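Long-range contact in D-alanyl-D-alanine carboxypeptidase (Streptococcus pneumoniae R6, PDB 1XP4), which probably removes C-terminal D-alanine residues from the peptide side chains of cell-wall precursors, as a penicillin-binding protein of the peptidase S11 family: residues T206-F220 / Y261-Y273. Residues are numbered along the deposited sequence; the frame is centred on the assembly and turned at random.
Sequences TNYMLEGMPAYRGGF and YARFTATSSLMDY
The ring of Phe264, the main knob of helix 262-277, fits a hollow in loop 206-220. Backbone N and CA of Tyr208 lie over one face, CA near the rim, and the Tyr208 ring turns its edge to Phe264 CE2; Arg263 CG, from the same helix, backs the other face. Ala215 CB meets Phe264 CB at 3.8 Å, and the Met209 side chain crosses at a slant, its CG 3.6 Å from Phe264 CB. Thr206 O comes within 3.4 Å of Phe264 CZ. Selenium of Met209 makes an oblique Met-aromatic contact with Phe264 and sits over the centre of the Phe220 ring; a bend at chi3 (93°) brings its CE against the helix backbone at Ser268. At the N-cap, Tyr261 fills the notch between Tyr208 and Pro214, CE2 to Pro214 CB 3.6 Å. Further along, Arg217 NE and NH2 grip Ser268 OG side-on, both bonds in the guanidinium plane, the shorter 2.9 Å from NH2. Its NH2 also forms a salt bridge to Asp272, and Glu241 pairs with NH1. The apolar plug thus joins loop to helix beside the peptidase-domain sheet, while the paired bonds to Ser268 OG fix the guanidinium's rotation and the two carboxylates probably balance its charge.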
loop_
_atom_site.group_PDB
_atom_site.type_symbol
_atom_site.label_atom_id
_atom_site.label_comp_id
_atom_site.label_asym_id
_atom_site.label_seq_id
_atom_site.Cartn_x
_atom_site.Cartn_y
_atom_site.Cartn_z
ATOM N N THR A 206 16.969 0.186 1.101
ATOM C CA THR A 206 17.222 0.341 -0.324
ATOM C C THR A 206 16.439 1.553 -0.798
ATOM O O THR A 206 16.532 1.956 -1.960
ATOM C CB THR A 206 16.729 -0.876 -1.125
ATOM O OG1 THR A 206 15.334 -1.075 -0.863
ATOM C CG2 THR A 206 17.502 -2.121 -0.747
ATOM N N ASN A 207 15.656 2.120 0.113
ATOM C CA ASN A 207 14.839 3.284 -0.191
ATOM C C ASN A 207 15.674 4.529 0.059
ATOM O O ASN A 207 15.877 4.930 1.204
ATOM C CB ASN A 207 13.603 3.299 0.706
ATOM C CG ASN A 207 12.604 4.362 0.303
ATOM O OD1 ASN A 207 12.970 5.395 -0.256
ATOM N ND2 ASN A 207 11.332 4.121 0.598
ATOM N N TYR A 208 16.151 5.147 -1.012
ATOM C CA TYR A 208 16.973 6.338 -0.890
ATOM C C TYR A 208 16.258 7.679 -0.794
ATOM O O TYR A 208 16.870 8.727 -0.974
ATOM C CB TYR A 208 17.988 6.353 -2.024
ATOM C CG TYR A 208 19.012 5.274 -1.825
ATOM C CD1 TYR A 208 19.730 5.199 -0.636
ATOM C CD2 TYR A 208 19.269 4.326 -2.806
ATOM C CE1 TYR A 208 20.676 4.216 -0.428
ATOM C CE2 TYR A 208 20.220 3.333 -2.605
ATOM C CZ TYR A 208 20.920 3.292 -1.410
ATOM O OH TYR A 208 21.892 2.344 -1.195
HETATM N N MSE A 209 14.964 7.652 -0.498
HETATM C CA MSE A 209 14.211 8.888 -0.347
HETATM C C MSE A 209 13.913 9.123 1.133
HETATM O O MSE A 209 13.190 10.052 1.499
HETATM C CB MSE A 209 12.912 8.827 -1.148
HETATM C CG MSE A 209 13.135 8.898 -2.642
HETATM SE SE MSE A 209 11.519 8.679 -3.647
HETATM C CE MSE A 209 11.048 10.533 -3.843
ATOM N N LEU A 210 14.490 8.272 1.978
ATOM C CA LEU A 210 14.306 8.370 3.416
ATOM C C LEU A 210 15.283 9.363 4.066
ATOM O O LEU A 210 16.211 9.881 3.424
ATOM C CB LEU A 210 14.464 6.985 4.058
ATOM C CG LEU A 210 13.449 5.900 3.670
ATOM C CD1 LEU A 210 13.817 4.559 4.305
ATOM C CD2 LEU A 210 12.054 6.329 4.119
ATOM N N GLU A 211 15.057 9.617 5.351
ATOM C CA GLU A 211 15.870 10.535 6.140
ATOM C C GLU A 211 17.368 10.240 6.106
ATOM O O GLU A 211 17.803 9.121 6.404
ATOM C CB GLU A 211 15.379 10.522 7.588
ATOM C CG GLU A 211 13.890 10.812 7.715
ATOM C CD GLU A 211 13.592 12.212 8.240
ATOM O OE1 GLU A 211 14.440 13.123 8.060
ATOM O OE2 GLU A 211 12.496 12.398 8.821
ATOM N N GLY A 212 18.141 11.264 5.743
ATOM C CA GLY A 212 19.591 11.163 5.681
ATOM C C GLY A 212 20.170 10.443 4.478
ATOM O O GLY A 212 21.354 10.112 4.472
HETATM N N MSE A 213 19.357 10.222 3.449
HETATM C CA MSE A 213 19.804 9.497 2.257
HETATM C C MSE A 213 19.929 10.358 1.008
HETATM O O MSE A 213 19.333 11.423 0.906
HETATM C CB MSE A 213 18.841 8.342 1.974
HETATM C CG MSE A 213 18.522 7.505 3.199
HETATM SE SE MSE A 213 19.585 5.910 3.395
HETATM C CE MSE A 213 21.051 6.290 2.212
ATOM N N PRO A 214 20.705 9.887 0.029
ATOM C CA PRO A 214 20.941 10.583 -1.237
ATOM C C PRO A 214 19.730 11.209 -1.916
ATOM O O PRO A 214 19.717 12.409 -2.163
ATOM C CB PRO A 214 21.584 9.503 -2.099
ATOM C CG PRO A 214 22.420 8.782 -1.105
ATOM C CD PRO A 214 21.462 8.623 0.065
ATOM N N ALA A 215 18.719 10.403 -2.217
ATOM C CA ALA A 215 17.537 10.900 -2.909
ATOM C C ALA A 215 16.396 11.316 -1.997
ATOM O O ALA A 215 15.228 11.232 -2.380
ATOM C CB ALA A 215 17.056 9.853 -3.904
ATOM N N TYR A 216 16.743 11.774 -0.799
ATOM C CA TYR A 216 15.766 12.224 0.196
ATOM C C TYR A 216 14.714 13.174 -0.368
ATOM O O TYR A 216 15.015 14.033 -1.197
ATOM C CB TYR A 216 16.486 12.935 1.341
ATOM C CG TYR A 216 15.567 13.589 2.352
ATOM C CD1 TYR A 216 15.074 12.878 3.447
ATOM C CD2 TYR A 216 15.174 14.918 2.203
ATOM C CE1 TYR A 216 14.213 13.474 4.368
ATOM C CE2 TYR A 216 14.312 15.521 3.119
ATOM C CZ TYR A 216 13.836 14.795 4.195
ATOM O OH TYR A 216 12.976 15.389 5.091
ATOM N N ARG A 217 13.483 13.015 0.106
ATOM C CA ARG A 217 12.356 13.853 -0.285
ATOM C C ARG A 217 11.459 13.872 0.954
ATOM O O ARG A 217 10.866 12.860 1.331
ATOM C CB ARG A 217 11.647 13.258 -1.518
ATOM C CG ARG A 217 10.136 13.527 -1.651
ATOM C CD ARG A 217 9.732 14.941 -2.060
ATOM N NE ARG A 217 9.856 15.188 -3.495
ATOM C CZ ARG A 217 9.082 16.027 -4.185
ATOM N NH1 ARG A 217 8.107 16.696 -3.586
ATOM N NH2 ARG A 217 9.306 16.238 -5.470
ATOM N N GLY A 218 11.406 15.030 1.602
ATOM C CA GLY A 218 10.617 15.179 2.809
ATOM C C GLY A 218 9.212 14.616 2.745
ATOM O O GLY A 218 8.435 14.954 1.848
ATOM N N GLY A 219 8.886 13.759 3.712
ATOM C CA GLY A 219 7.563 13.162 3.770
ATOM C C GLY A 219 7.531 11.659 3.559
ATOM O O GLY A 219 6.686 10.961 4.115
ATOM N N PHE A 220 8.468 11.157 2.770
ATOM C CA PHE A 220 8.495 9.736 2.413
ATOM C C PHE A 220 8.696 8.875 3.668
ATOM O O PHE A 220 9.127 9.336 4.719
ATOM C CB PHE A 220 9.636 9.510 1.392
ATOM C CG PHE A 220 9.122 9.509 -0.027
ATOM C CD1 PHE A 220 9.060 10.699 -0.733
ATOM C CD2 PHE A 220 8.561 8.368 -0.590
ATOM C CE1 PHE A 220 8.365 10.767 -1.930
ATOM C CE2 PHE A 220 7.891 8.450 -1.802
ATOM C CZ PHE A 220 7.771 9.653 -2.467
ATOM N N TYR A 261 19.763 6.602 -9.108
ATOM C CA TYR A 261 18.536 6.840 -8.363
ATOM C C TYR A 261 17.398 7.325 -9.256
ATOM O O TYR A 261 16.475 7.992 -8.787
ATOM C CB TYR A 261 18.786 7.879 -7.272
ATOM C CG TYR A 261 20.071 7.684 -6.497
ATOM C CD1 TYR A 261 20.410 6.442 -5.960
ATOM C CD2 TYR A 261 20.939 8.753 -6.279
ATOM C CE1 TYR A 261 21.588 6.272 -5.223
ATOM C CE2 TYR A 261 22.112 8.596 -5.546
ATOM C CZ TYR A 261 22.431 7.358 -5.023
ATOM O OH TYR A 261 23.596 7.211 -4.306
ATOM N N ALA A 262 17.465 6.992 -10.541
ATOM C CA ALA A 262 16.436 7.392 -11.494
ATOM C C ALA A 262 14.999 7.068 -11.024
ATOM O O ALA A 262 14.083 7.882 -11.192
ATOM C CB ALA A 262 16.713 6.733 -12.843
ATOM N N ARG A 263 14.809 5.887 -10.437
ATOM C CA ARG A 263 13.498 5.462 -9.946
ATOM C C ARG A 263 12.941 6.427 -8.900
ATOM O O ARG A 263 11.726 6.654 -8.827
ATOM C CB ARG A 263 13.592 4.064 -9.331
ATOM C CG ARG A 263 14.270 4.026 -7.967
ATOM C CD ARG A 263 14.412 2.593 -7.486
ATOM N NE ARG A 263 15.319 1.835 -8.345
ATOM C CZ ARG A 263 15.522 0.524 -8.256
ATOM N NH1 ARG A 263 14.880 -0.195 -7.344
ATOM N NH2 ARG A 263 16.379 -0.065 -9.078
ATOM N N PHE A 264 13.827 6.981 -8.077
ATOM C CA PHE A 264 13.401 7.921 -7.050
ATOM C C PHE A 264 13.241 9.299 -7.666
ATOM O O PHE A 264 12.308 10.031 -7.341
ATOM C CB PHE A 264 14.417 7.945 -5.910
ATOM C CG PHE A 264 14.652 6.601 -5.306
ATOM C CD1 PHE A 264 13.584 5.857 -4.808
ATOM C CD2 PHE A 264 15.930 6.050 -5.276
ATOM C CE1 PHE A 264 13.785 4.582 -4.292
ATOM C CE2 PHE A 264 16.143 4.772 -4.761
ATOM C CZ PHE A 264 15.069 4.035 -4.270
ATOM N N THR A 265 14.157 9.640 -8.568
ATOM C CA THR A 265 14.112 10.922 -9.260
ATOM C C THR A 265 12.776 10.991 -9.989
ATOM O O THR A 265 12.086 12.013 -9.965
ATOM C CB THR A 265 15.238 11.039 -10.306
ATOM O OG1 THR A 265 16.507 10.805 -9.683
ATOM C CG2 THR A 265 15.236 12.425 -10.928
ATOM N N ALA A 266 12.427 9.881 -10.635
ATOM C CA ALA A 266 11.183 9.763 -11.376
ATOM C C ALA A 266 9.997 9.902 -10.435
ATOM O O ALA A 266 8.995 10.517 -10.784
ATOM C CB ALA A 266 11.135 8.420 -12.085
ATOM N N THR A 267 10.117 9.317 -9.244
ATOM C CA THR A 267 9.056 9.393 -8.241
ATOM C C THR A 267 8.959 10.827 -7.748
ATOM O O THR A 267 7.870 11.394 -7.655
ATOM C CB THR A 267 9.331 8.488 -7.013
ATOM O OG1 THR A 267 9.352 7.112 -7.413
ATOM C CG2 THR A 267 8.241 8.687 -5.959
ATOM N N SER A 268 10.103 11.411 -7.420
ATOM C CA SER A 268 10.122 12.789 -6.961
ATOM C C SER A 268 9.490 13.646 -8.059
ATOM O O SER A 268 8.788 14.615 -7.783
ATOM C CB SER A 268 11.558 13.243 -6.696
ATOM O OG SER A 268 11.558 14.508 -6.066
ATOM N N SER A 269 9.723 13.260 -9.308
ATOM C CA SER A 269 9.173 13.995 -10.436
ATOM C C SER A 269 7.659 13.872 -10.465
ATOM O O SER A 269 6.946 14.844 -10.720
ATOM C CB SER A 269 9.746 13.456 -11.738
ATOM O OG SER A 269 9.180 14.138 -12.838
ATOM N N LEU A 270 7.177 12.662 -10.199
ATOM C CA LEU A 270 5.749 12.383 -10.185
ATOM C C LEU A 270 5.038 13.162 -9.082
ATOM O O LEU A 270 3.898 13.588 -9.255
ATOM C CB LEU A 270 5.517 10.874 -10.005
ATOM C CG LEU A 270 4.097 10.326 -9.783
ATOM C CD1 LEU A 270 3.111 10.933 -10.762
ATOM C CD2 LEU A 270 4.128 8.814 -9.930
HETATM N N MSE A 271 5.714 13.358 -7.954
HETATM C CA MSE A 271 5.111 14.074 -6.838
HETATM C C MSE A 271 5.035 15.580 -7.028
HETATM O O MSE A 271 4.125 16.228 -6.500
HETATM C CB MSE A 271 5.833 13.730 -5.540
HETATM C CG MSE A 271 5.614 12.284 -5.107
HETATM SE SE MSE A 271 3.853 11.874 -4.368
HETATM C CE MSE A 271 2.791 13.304 -5.055
ATOM N N ASP A 272 5.986 16.140 -7.773
ATOM C CA ASP A 272 5.969 17.573 -8.041
ATOM C C ASP A 272 4.712 17.849 -8.854
ATOM O O ASP A 272 4.054 18.869 -8.679
ATOM C CB ASP A 272 7.200 18.007 -8.844
ATOM C CG ASP A 272 8.442 18.171 -7.985
ATOM O OD1 ASP A 272 8.391 18.923 -6.994
ATOM O OD2 ASP A 272 9.481 17.557 -8.309
ATOM N N TYR A 273 4.382 16.924 -9.747
ATOM C CA TYR A 273 3.199 17.060 -10.583
ATOM C C TYR A 273 1.947 17.022 -9.729
ATOM O O TYR A 273 1.115 17.934 -9.770
ATOM C CB TYR A 273 3.138 15.921 -11.600
ATOM C CG TYR A 273 1.807 15.801 -12.317
ATOM C CD1 TYR A 273 1.381 16.782 -13.209
ATOM C CD2 TYR A 273 0.974 14.699 -12.103
ATOM C CE1 TYR A 273 0.165 16.669 -13.867
ATOM C CE2 TYR A 273 -0.246 14.580 -12.758
ATOM C CZ TYR A 273 -0.644 15.568 -13.637
ATOM O OH TYR A 273 -1.861 15.468 -14.275
HETATM O O HOH W 1 13.955 15.107 -4.350
#